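Local coordinates for putative regulator (Escherichia coli O6, PDB 3HFI), which is probably a transcriptional regulator whose UTRA-type domain is expected to sense a small-molecule effector, although its own ligand and target genes remain unknown, at residues D51-E56 against N71-E76; H133-V138 against V146-V151. One frame throughout, in Å; residues are numbered along the deposited sequence.

Contact 1: residues D51-E56 against N71-E76; sequences DILYLE and NRINIE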
loop_
_atom_site.group_PDB
_atom_site.type_symbol
_atom_site.label_atom_id
_atom_site.label_comp_id
_atom_site.label_asym_id
_atom_site.label_seq_id
_atom_site.Cartn_x
_atom_site.Cartn_y
_atom_site.Cartn_z
ATOM N N ASP A 51 -25.313 8.679 -0.112
ATOM C CA ASP A 51 -24.866 8.263 1.210
ATOM C C ASP A 51 -23.724 7.280 1.146
ATOM O O ASP A 51 -23.675 6.387 0.298
ATOM C CB ASP A 51 -26.041 7.694 2.011
ATOM C CG ASP A 51 -26.906 8.754 2.630
ATOM O OD1 ASP A 51 -26.514 9.939 2.702
ATOM O OD2 ASP A 51 -27.975 8.394 3.144
ATOM N N ILE A 52 -22.692 7.540 1.932
ATOM C CA ILE A 52 -21.595 6.622 2.084
ATOM C C ILE A 52 -21.414 6.376 3.551
ATOM O O ILE A 52 -21.952 7.137 4.400
ATOM C CB ILE A 52 -20.300 7.145 1.401
ATOM C CG1 ILE A 52 -19.833 8.544 1.937
ATOM C CG2 ILE A 52 -20.470 7.134 -0.139
ATOM C CD1 ILE A 52 -19.030 8.504 3.265
ATOM N N LEU A 53 -20.698 5.305 3.882
ATOM C CA LEU A 53 -20.317 5.007 5.276
ATOM C C LEU A 53 -18.917 5.592 5.632
ATOM O O LEU A 53 -17.934 5.337 4.931
ATOM C CB LEU A 53 -20.311 3.481 5.511
ATOM C CG LEU A 53 -19.889 2.947 6.897
ATOM C CD1 LEU A 53 -20.862 3.490 7.927
ATOM C CD2 LEU A 53 -19.848 1.403 6.876
ATOM N N TYR A 54 -18.836 6.402 6.682
ATOM C CA TYR A 54 -17.604 6.956 7.122
ATOM C C TYR A 54 -17.201 6.144 8.363
ATOM O O TYR A 54 -18.021 5.910 9.206
ATOM C CB TYR A 54 -17.793 8.392 7.520
ATOM C CG TYR A 54 -16.638 8.972 8.309
ATOM C CD1 TYR A 54 -15.573 9.610 7.663
ATOM C CD2 TYR A 54 -16.626 8.926 9.686
ATOM C CE1 TYR A 54 -14.534 10.179 8.366
ATOM C CE2 TYR A 54 -15.557 9.502 10.426
ATOM C CZ TYR A 54 -14.523 10.126 9.741
ATOM O OH TYR A 54 -13.431 10.647 10.429
ATOM N N LEU A 55 -15.955 5.670 8.429
ATOM C CA LEU A 55 -15.436 4.936 9.578
ATOM C C LEU A 55 -14.148 5.585 9.993
ATOM O O LEU A 55 -13.252 5.774 9.159
ATOM C CB LEU A 55 -15.113 3.524 9.156
ATOM C CG LEU A 55 -15.752 2.278 9.619
ATOM C CD1 LEU A 55 -17.303 2.382 9.700
ATOM C CD2 LEU A 55 -15.232 1.140 8.708
ATOM N N GLU A 56 -14.013 5.889 11.272
ATOM C CA GLU A 56 -12.742 6.355 11.799
ATOM C C GLU A 56 -12.170 5.288 12.725
ATOM O O GLU A 56 -12.845 4.857 13.686
ATOM C CB GLU A 56 -12.963 7.659 12.574
ATOM C CG GLU A 56 -11.727 8.442 12.935
ATOM C CD GLU A 56 -12.097 9.797 13.630
ATOM O OE1 GLU A 56 -13.085 9.872 14.407
ATOM O OE2 GLU A 56 -11.393 10.801 13.380
ATOM N N ASN A 71 -12.026 5.861 6.655
ATOM C CA ASN A 71 -12.488 5.161 5.483
ATOM C C ASN A 71 -13.852 5.727 5.035
ATOM O O ASN A 71 -14.712 6.010 5.873
ATOM C CB ASN A 71 -12.669 3.657 5.799
ATOM C CG ASN A 71 -11.439 3.005 6.325
ATOM O OD1 ASN A 71 -11.395 2.544 7.468
ATOM N ND2 ASN A 71 -10.436 2.893 5.465
ATOM N N ARG A 72 -14.062 5.863 3.737
ATOM C CA ARG A 72 -15.334 6.213 3.189
ATOM C C ARG A 72 -15.661 5.173 2.114
ATOM O O ARG A 72 -14.944 5.011 1.134
ATOM C CB ARG A 72 -15.249 7.595 2.594
ATOM C CG ARG A 72 -15.352 8.701 3.646
ATOM C CD ARG A 72 -15.044 10.020 3.109
ATOM N NE ARG A 72 -15.259 11.102 4.089
ATOM C CZ ARG A 72 -14.280 11.658 4.802
ATOM N NH1 ARG A 72 -13.054 11.207 4.722
ATOM N NH2 ARG A 72 -14.532 12.625 5.649
ATOM N N ILE A 73 -16.778 4.496 2.321
ATOM C CA ILE A 73 -17.162 3.257 1.638
ATOM C C ILE A 73 -18.472 3.419 0.866
ATOM O O ILE A 73 -19.468 3.896 1.432
ATOM C CB ILE A 73 -17.327 2.102 2.668
ATOM C CG1 ILE A 73 -16.000 1.874 3.413
ATOM C CG2 ILE A 73 -17.703 0.858 1.925
ATOM C CD1 ILE A 73 -16.154 1.680 4.929
ATOM N N ASN A 74 -18.464 3.042 -0.425
ATOM C CA ASN A 74 -19.675 3.003 -1.220
ATOM C C ASN A 74 -20.511 1.807 -0.774
ATOM O O ASN A 74 -20.248 0.666 -1.141
ATOM C CB ASN A 74 -19.328 2.857 -2.697
ATOM C CG ASN A 74 -20.535 2.854 -3.568
ATOM O OD1 ASN A 74 -21.664 2.969 -3.085
ATOM N ND2 ASN A 74 -20.320 2.765 -4.862
ATOM N N ILE A 75 -21.531 2.064 -0.002
ATOM C CA ILE A 75 -22.334 1.007 0.601
ATOM C C ILE A 75 -23.268 0.290 -0.391
ATOM O O ILE A 75 -23.663 -0.858 -0.165
ATOM C CB ILE A 75 -23.100 1.535 1.844
ATOM C CG1 ILE A 75 -24.005 2.705 1.538
ATOM C CG2 ILE A 75 -22.147 2.057 2.878
ATOM C CD1 ILE A 75 -24.226 3.565 2.835
ATOM N N GLU A 76 -23.546 0.923 -1.531
ATOM C CA GLU A 76 -24.372 0.279 -2.577
ATOM C C GLU A 76 -23.760 -1.018 -3.083
ATOM O O GLU A 76 -24.466 -1.906 -3.509
ATOM C CB GLU A 76 -24.566 1.211 -3.754
ATOM C CG GLU A 76 -24.927 2.685 -3.369
ATOM C CD GLU A 76 -26.053 2.801 -2.356
ATOM O OE1 GLU A 76 -27.047 2.014 -2.446
ATOM O OE2 GLU A 76 -25.960 3.709 -1.465
#
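R72 lays its guanidinium group against the ring of Y54 on one face of this antiparallel strand pair. Y54 CD1 sits 3.7 Å above the guanidinium plane, over its centre, while the two planes are turned 63° from each other, so the groups meet at a slant and do not stack. The aliphatic start of the arginine is used as well, its CG resting 3.7 Å from I52 CD1. R72 CG points away from the carbonyl carbon (chi1 -80°) and the chain then runs straight to NE, which makes a salt bridge with E34 on the neighbouring strand 26-35; R32 of that strand forms a cation-pi contact with Y54.

The face of L53, L55 and I73 is buried and mainly hydrocarbon, with the amide of N71 at its end. I73 CD1 reaches L55 CD2 at 3.9 Å, L53 lies alongside I73, and L91 of helix 91-99 touches both L55 and I73. Beyond the paired residues the chain turns, with N74 OD1 accepting from E76 N in an Asx turn, and I75 is brought back over the strand so that its CG2 lies 3.5 Å from L53 CB. The end at D51 and E76 is the open one: E76 is exposed and comes no nearer than 3.9 Å, from its OE2 to D51 O.

Between the faces, two hydrogen-bonded pairs stitch the backbones: L53 with I73, and L55 with N71, where N71 N to L55 O measures 2.8 Å. Hydrocarbon packing and the amide of N71, satisfied by R57 and E147, thus occupy one face of the hairpin, whereas on the other the salt bridge of R72 with E34 presumably balances the buried charge.

Contact 2: residues H133-V138 against V146-V151; sequences HLEQLV and VEFGNV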
loop_
_atom_site.group_PDB
_atom_site.type_symbol
_atom_site.label_atom_id
_atom_site.label_comp_id
_atom_site.label_asym_id
_atom_site.label_seq_id
_atom_site.Cartn_x
_atom_site.Cartn_y
_atom_site.Cartn_z
ATOM N N HIS A 133 0.508 12.104 5.396
ATOM C CA HIS A 133 -0.871 11.912 5.026
ATOM C C HIS A 133 -0.909 11.083 3.733
ATOM O O HIS A 133 -0.208 11.378 2.773
ATOM C CB HIS A 133 -1.554 13.242 4.819
ATOM C CG HIS A 133 -2.932 13.125 4.276
ATOM N ND1 HIS A 133 -3.966 12.558 4.998
ATOM C CD2 HIS A 133 -3.476 13.559 3.122
ATOM C CE1 HIS A 133 -5.074 12.599 4.290
ATOM N NE2 HIS A 133 -4.813 13.211 3.152
ATOM N N LEU A 134 -1.743 10.069 3.736
ATOM C CA LEU A 134 -1.990 9.243 2.572
ATOM C C LEU A 134 -3.451 9.318 2.191
ATOM O O LEU A 134 -4.326 9.275 3.072
ATOM C CB LEU A 134 -1.633 7.853 2.973
ATOM C CG LEU A 134 -1.711 6.717 2.028
ATOM C CD1 LEU A 134 -0.271 6.269 2.048
ATOM C CD2 LEU A 134 -2.626 5.629 2.567
ATOM N N GLU A 135 -3.738 9.501 0.896
ATOM C CA GLU A 135 -5.091 9.222 0.365
ATOM C C GLU A 135 -4.979 7.946 -0.423
ATOM O O GLU A 135 -4.117 7.845 -1.270
ATOM C CB GLU A 135 -5.582 10.274 -0.623
ATOM C CG GLU A 135 -5.862 11.621 -0.086
ATOM C CD GLU A 135 -6.329 12.577 -1.204
ATOM O OE1 GLU A 135 -5.838 12.490 -2.339
ATOM O OE2 GLU A 135 -7.189 13.396 -0.980
ATOM N N GLN A 136 -5.893 7.015 -0.221
ATOM C CA GLN A 136 -5.846 5.756 -0.901
ATOM C C GLN A 136 -7.201 5.424 -1.468
ATOM O O GLN A 136 -8.217 5.485 -0.760
ATOM C CB GLN A 136 -5.486 4.672 0.091
ATOM C CG GLN A 136 -5.360 3.297 -0.586
ATOM C CD GLN A 136 -5.020 2.221 0.369
ATOM O OE1 GLN A 136 -5.814 1.918 1.305
ATOM N NE2 GLN A 136 -3.813 1.616 0.182
ATOM N N LEU A 137 -7.226 5.052 -2.726
ATOM C CA LEU A 137 -8.449 4.669 -3.396
ATOM C C LEU A 137 -8.311 3.175 -3.658
ATOM O O LEU A 137 -7.343 2.761 -4.218
ATOM C CB LEU A 137 -8.616 5.477 -4.698
ATOM C CG LEU A 137 -9.959 5.434 -5.422
ATOM C CD1 LEU A 137 -11.131 5.733 -4.507
ATOM C CD2 LEU A 137 -9.987 6.361 -6.641
ATOM N N VAL A 138 -9.324 2.410 -3.274
ATOM C CA VAL A 138 -9.370 0.947 -3.350
ATOM C C VAL A 138 -10.496 0.537 -4.296
ATOM O O VAL A 138 -11.588 1.091 -4.220
ATOM C CB VAL A 138 -9.562 0.342 -1.929
ATOM C CG1 VAL A 138 -9.642 -1.202 -1.987
ATOM C CG2 VAL A 138 -8.378 0.791 -0.997
ATOM N N VAL A 146 -14.429 1.209 -4.533
ATOM C CA VAL A 146 -15.305 0.831 -3.428
ATOM C C VAL A 146 -15.032 1.649 -2.162
ATOM O O VAL A 146 -15.944 1.862 -1.358
ATOM C CB VAL A 146 -15.260 -0.653 -3.101
ATOM C CG1 VAL A 146 -13.852 -1.139 -2.655
ATOM C CG2 VAL A 146 -16.322 -0.985 -1.999
ATOM N N GLU A 147 -13.800 2.131 -1.984
ATOM C CA GLU A 147 -13.441 2.776 -0.722
ATOM C C GLU A 147 -12.382 3.800 -0.960
ATOM O O GLU A 147 -11.525 3.593 -1.828
ATOM C CB GLU A 147 -12.965 1.743 0.309
ATOM C CG GLU A 147 -12.738 2.273 1.738
ATOM C CD GLU A 147 -11.351 2.827 1.981
ATOM O OE1 GLU A 147 -10.376 2.316 1.378
ATOM O OE2 GLU A 147 -11.205 3.747 2.802
ATOM N N PHE A 148 -12.472 4.915 -0.219
ATOM C CA PHE A 148 -11.554 6.067 -0.307
ATOM C C PHE A 148 -11.143 6.403 1.118
ATOM O O PHE A 148 -11.980 6.818 1.941
ATOM C CB PHE A 148 -12.226 7.294 -0.972
ATOM C CG PHE A 148 -11.342 8.489 -1.051
ATOM C CD1 PHE A 148 -10.153 8.434 -1.761
ATOM C CD2 PHE A 148 -11.663 9.656 -0.398
ATOM C CE1 PHE A 148 -9.317 9.499 -1.818
ATOM C CE2 PHE A 148 -10.788 10.764 -0.444
ATOM C CZ PHE A 148 -9.672 10.688 -1.158
ATOM N N GLY A 149 -9.874 6.155 1.420
ATOM C CA GLY A 149 -9.325 6.307 2.752
ATOM C C GLY A 149 -8.331 7.432 2.854
ATOM O O GLY A 149 -7.575 7.710 1.912
ATOM N N ASN A 150 -8.348 8.083 4.003
ATOM C CA ASN A 150 -7.371 9.077 4.387
ATOM C C ASN A 150 -6.664 8.553 5.609
ATOM O O ASN A 150 -7.335 8.205 6.597
ATOM C CB ASN A 150 -8.057 10.367 4.780
ATOM C CG ASN A 150 -8.419 11.206 3.588
ATOM O OD1 ASN A 150 -7.707 12.126 3.262
ATOM N ND2 ASN A 150 -9.510 10.882 2.915
ATOM N N VAL A 151 -5.329 8.499 5.561
ATOM C CA VAL A 151 -4.549 7.881 6.631
ATOM C C VAL A 151 -3.567 8.903 7.169
ATOM O O VAL A 151 -2.910 9.589 6.394
ATOM C CB VAL A 151 -3.811 6.637 6.142
ATOM C CG1 VAL A 151 -3.047 6.011 7.250
ATOM C CG2 VAL A 151 -4.806 5.624 5.577
HETATM O O HOH W 1 -7.973 2.783 2.011
#
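V138 O takes two backbone donors at once, because V146 and E147 both face V138 in a classic beta bulge. The bond from V146 N is short and almost straight (2.9 Å, 177° at the hydrogen), whereas that from E147 N to V138 O is weak at 3.3 Å. V146 CG1 is placed between its own N and carbonyl carbon (chi1 62°), which brings it to 3.5 Å from V138 O, beside the doubly used acceptor.

Past the bulge the pairing is regular, with L134-V151 and Q136-G149 each bonded in both directions; G149 N to Q136 O spans 2.8 Å. Strands 130-139 and 144-153 form a beta hairpin in the antiparallel sheet of the UTRA domain, between strands 65-73 and 105-114, and the bulge falls toward the turn end of it. One face carries L134, Q136, V138, E147 and V151. Here L134 CD2 packs on V151 CG2 at 3.7 Å, the two side chains lying side by side. The absence of a side chain at G149 leaves room for the carboxylate of E147, whose OE2 is hydrogen-bonded to N71 of the adjoining strand 65-73. The amide of Q136 is extended far enough to bond Y159 and G161 of the second subunit, so this face takes part in the dimer contact.

On the reverse face, the ring of F148 spans the strand opposite. E135 OE2 meets its edge in the ring plane, 3.7 Å from F148 CZ, with the carboxylate turned 70° to the ring, and this same oxygen is hydrogen-bonded to Y39. L137 crosses F148 at about a right angle, its CD1 4.0 Å from F148 CD1. N150 extends beside E135, and R72 of the adjoining strand touches it.

The two contacts come in series along the chain, contact 1 closing before contact 2 opens, and their centres lie about 11 Å apart. Each belongs to a beta hairpin, 51-60 with 65-73 and 130-139 with 144-153, and the second strands of the two hairpins are neighbours in one six-stranded antiparallel sheet. The seam between them is joined by a probable backbone hydrogen bond from F148 N to R72 O and by the packing of I73 against E147. Outer strands 26-35 and 105-114 flank the hairpins. Residues distant in sequence therefore make one continuous sheet, and of the two contacts only contact 2 touches the second subunit.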